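Side-chain contact in hypothetical protein Atu0240 (Agrobacterium tumefaciens str. C58, PDB 2GAX), which is of unknown function but belongs to the DUF2000 family of the PTH2 clan, and so may be related to peptidyl-tRNA hydrolases: residues 117-121 with 122-126. Sequence-based numbering, arbitrary orientation.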
ATOM      1  N   LEU A 117       3.487   1.432   2.256  1.00 26.65           N
ATOM      2  CA  LEU A 117       4.146   1.901   3.465  1.00 27.69           C
ATOM      3  C   LEU A 117       4.362   3.406   3.408  1.00 28.25           C
ATOM      4  O   LEU A 117       4.395   4.007   2.317  1.00 28.16           O
ATOM      5  CB  LEU A 117       5.471   1.163   3.656  1.00 27.86           C
ATOM      6  CG  LEU A 117       6.683   1.475   2.764  1.00 28.05           C
ATOM      7  CD1 LEU A 117       7.983   0.998   3.449  1.00 28.47           C
ATOM      8  CD2 LEU A 117       6.549   0.894   1.353  1.00 30.41           C
ATOM      9  N   ARG A 118       4.485   3.997   4.591  1.00 29.47           N
ATOM     10  CA  ARG A 118       4.916   5.370   4.771  1.00 30.86           C
ATOM     11  C   ARG A 118       6.006   5.332   5.839  1.00 32.12           C
ATOM     12  O   ARG A 118       5.748   4.940   6.985  1.00 32.32           O
ATOM     13  CB  ARG A 118       3.767   6.248   5.247  1.00 30.48           C
ATOM     14  CG  ARG A 118       4.183   7.678   5.618  1.00 30.26           C
ATOM     15  CD  ARG A 118       2.976   8.484   6.082  1.00 32.64           C
ATOM     16  NE  ARG A 118       3.295   9.905   6.187  1.00 33.14           N
ATOM     17  CZ  ARG A 118       3.864  10.472   7.251  1.00 34.71           C
ATOM     18  NH1 ARG A 118       4.153   9.748   8.332  1.00 33.22           N
ATOM     19  NH2 ARG A 118       4.115  11.778   7.244  1.00 36.15           N
ATOM     20  N   ALA A 119       7.215   5.735   5.460  1.00 33.61           N
ATOM     21  CA  ALA A 119       8.344   5.732   6.388  1.00 35.12           C
ATOM     22  C   ALA A 119       9.413   6.729   5.954  1.00 36.61           C
ATOM     23  O   ALA A 119       9.380   7.232   4.827  1.00 35.95           O
ATOM     24  CB  ALA A 119       8.944   4.347   6.480  1.00 35.22           C
ATOM     25  N   ASP A 120      10.364   7.005   6.848  1.00 37.90           N
ATOM     26  CA  ASP A 120      11.454   7.918   6.517  1.00 39.68           C
ATOM     27  C   ASP A 120      11.988   7.597   5.136  1.00 39.30           C
ATOM     28  O   ASP A 120      12.248   6.441   4.805  1.00 39.44           O
ATOM     29  CB  ASP A 120      12.556   7.912   7.582  1.00 40.50           C
ATOM     30  CG  ASP A 120      12.342   8.989   8.654  1.00 44.08           C
ATOM     31  OD1 ASP A 120      13.320   9.705   8.982  1.00 48.16           O
ATOM     32  OD2 ASP A 120      11.201   9.146   9.159  1.00 46.23           O
ATOM     33  N   ARG A 121      12.112   8.634   4.323  1.00 40.11           N
ATOM     34  CA  ARG A 121      12.364   8.479   2.886  1.00 41.23           C
ATOM     35  C   ARG A 121      13.496   7.520   2.516  1.00 40.76           C
ATOM     36  O   ARG A 121      13.332   6.692   1.615  1.00 40.61           O
ATOM     37  CB  ARG A 121      12.529   9.852   2.211  1.00 41.16           C
ATOM     38  CG  ARG A 121      13.606  10.767   2.814  1.00 42.57           C
ATOM     39  CD  ARG A 121      13.560  12.152   2.181  1.00 43.37           C
ATOM     40  NE  ARG A 121      12.935  13.163   3.031  1.00 46.95           N
ATOM     41  CZ  ARG A 121      13.547  14.262   3.469  1.00 47.94           C
ATOM     42  NH1 ARG A 121      14.806  14.507   3.129  1.00 48.59           N
ATOM     43  NH2 ARG A 121      12.895  15.125   4.241  1.00 48.13           N
ATOM     44  N   LYS A 122      14.627   7.611   3.217  1.00 40.77           N
ATOM     45  CA  LYS A 122      15.803   6.775   2.906  1.00 41.03           C
ATOM     46  C   LYS A 122      15.540   5.285   3.182  1.00 40.37           C
ATOM     47  O   LYS A 122      15.966   4.407   2.416  1.00 39.86           O
ATOM     48  CB  LYS A 122      17.042   7.274   3.667  1.00 41.23           C
ATOM     49  CG  LYS A 122      17.375   8.764   3.428  1.00 42.53           C
ATOM     50  CD  LYS A 122      18.800   9.138   3.870  1.00 43.23           C
ATOM     51  CE  LYS A 122      19.866   8.654   2.860  1.00 46.11           C
ATOM     52  NZ  LYS A 122      20.025   9.561   1.665  1.00 47.20           N
ATOM     53  N   ILE A 123      14.812   5.025   4.267  1.00 39.60           N
ATOM     54  CA  ILE A 123      14.374   3.688   4.648  1.00 39.36           C
ATOM     55  C   ILE A 123      13.463   3.064   3.576  1.00 38.83           C
ATOM     56  O   ILE A 123      13.666   1.909   3.194  1.00 38.49           O
ATOM     57  CB  ILE A 123      13.689   3.701   6.056  1.00 38.79           C
ATOM     58  CG1 ILE A 123      14.760   3.773   7.153  1.00 39.80           C
ATOM     59  CG2 ILE A 123      12.833   2.455   6.273  1.00 38.27           C
ATOM     60  CD1 ILE A 123      14.265   4.278   8.508  1.00 40.64           C
ATOM     61  N   VAL A 124      12.478   3.835   3.097  1.00 38.20           N
ATOM     62  CA  VAL A 124      11.561   3.365   2.046  1.00 37.67           C
ATOM     63  C   VAL A 124      12.302   2.893   0.792  1.00 37.84           C
ATOM     64  O   VAL A 124      11.985   1.839   0.241  1.00 37.72           O
ATOM     65  CB  VAL A 124      10.501   4.435   1.675  1.00 37.43           C
ATOM     66  CG1 VAL A 124       9.669   3.989   0.476  1.00 37.45           C
ATOM     67  CG2 VAL A 124       9.597   4.715   2.868  1.00 36.79           C
ATOM     68  N   ASP A 125      13.285   3.676   0.348  1.00 38.55           N
ATOM     69  CA  ASP A 125      14.094   3.326  -0.828  1.00 39.78           C
ATOM     70  C   ASP A 125      14.888   2.018  -0.659  1.00 39.81           C
ATOM     71  O   ASP A 125      15.038   1.248  -1.613  1.00 39.70           O
ATOM     72  CB  ASP A 125      15.039   4.481  -1.178  1.00 40.62           C
ATOM     73  CG  ASP A 125      14.298   5.735  -1.598  1.00 42.56           C
ATOM     74  OD1 ASP A 125      13.292   5.626  -2.340  1.00 44.79           O
ATOM     75  OD2 ASP A 125      14.730   6.833  -1.188  1.00 46.58           O
ATOM     76  N   LYS A 126      15.396   1.779   0.550  1.00 40.13           N
ATOM     77  CA  LYS A 126      16.035   0.501   0.897  1.00 40.43           C
ATOM     78  C   LYS A 126      15.043  -0.672   0.886  1.00 39.65           C
ATOM     79  O   LYS A 126      15.354  -1.762   0.407  1.00 39.78           O
ATOM     80  CB  LYS A 126      16.711   0.593   2.271  1.00 40.39           C
ATOM     81  CG  LYS A 126      17.972   1.461   2.281  1.00 41.56           C
ATOM     82  CD  LYS A 126      18.612   1.545   3.668  1.00 42.33           C
ATOM     83  CE  LYS A 126      20.049   2.059   3.576  1.00 44.63           C
ATOM     84  NZ  LYS A 126      20.910   1.191   2.700  1.00 44.65           N
TER
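V124 rests on A119 and L117 where strand 112-120 turns directly into helix 121-127, a strand-to-helix junction at the C-terminal end of a strand that pairs with strand 4-11 in the mixed sheet. D120 takes the N-cap position, though its carboxylate makes no capping bond. The N-to-C directions of the strand and helix segments differ by 125°, so the helix folds back over the strand end. The tight part of the contact centres on one methyl. V124 CG2 lies 3.7 Å from A119 CB and 3.2 Å from A119 O, a close approach of a methyl to a carbonyl oxygen. The V124 chi1 of 173° sends CG1 opposite the backbone N and leaves CG2 facing the strand. L117 CD1 reaches the same methyl at 4.1 Å, and the two side chains run past each other in opposite directions. Strand 4-11 adds to this buried side: L117 also touches A7 and I9, and V124 touches K5. I123 packs more loosely, toward the partly exposed side, with its CG2 4.3 Å from A119 CB and its CD1 4.1 Å from D120 CB. The solvent side is polar. K122 is exposed. The R121 side chain runs toward the start of the chain, where its NH2 donates to the carbonyl of F2. The backbone starts the helix with two bonds. V124 N donates to D120 O at 3.1 Å. The next bond runs from D125 N to R121 O at 3.3 Å. The carboxylate of D125 comes close to that same oxygen: D125 OD2 lies 3.1 Å from R121 O, two acceptors with no hydrogen bond between them.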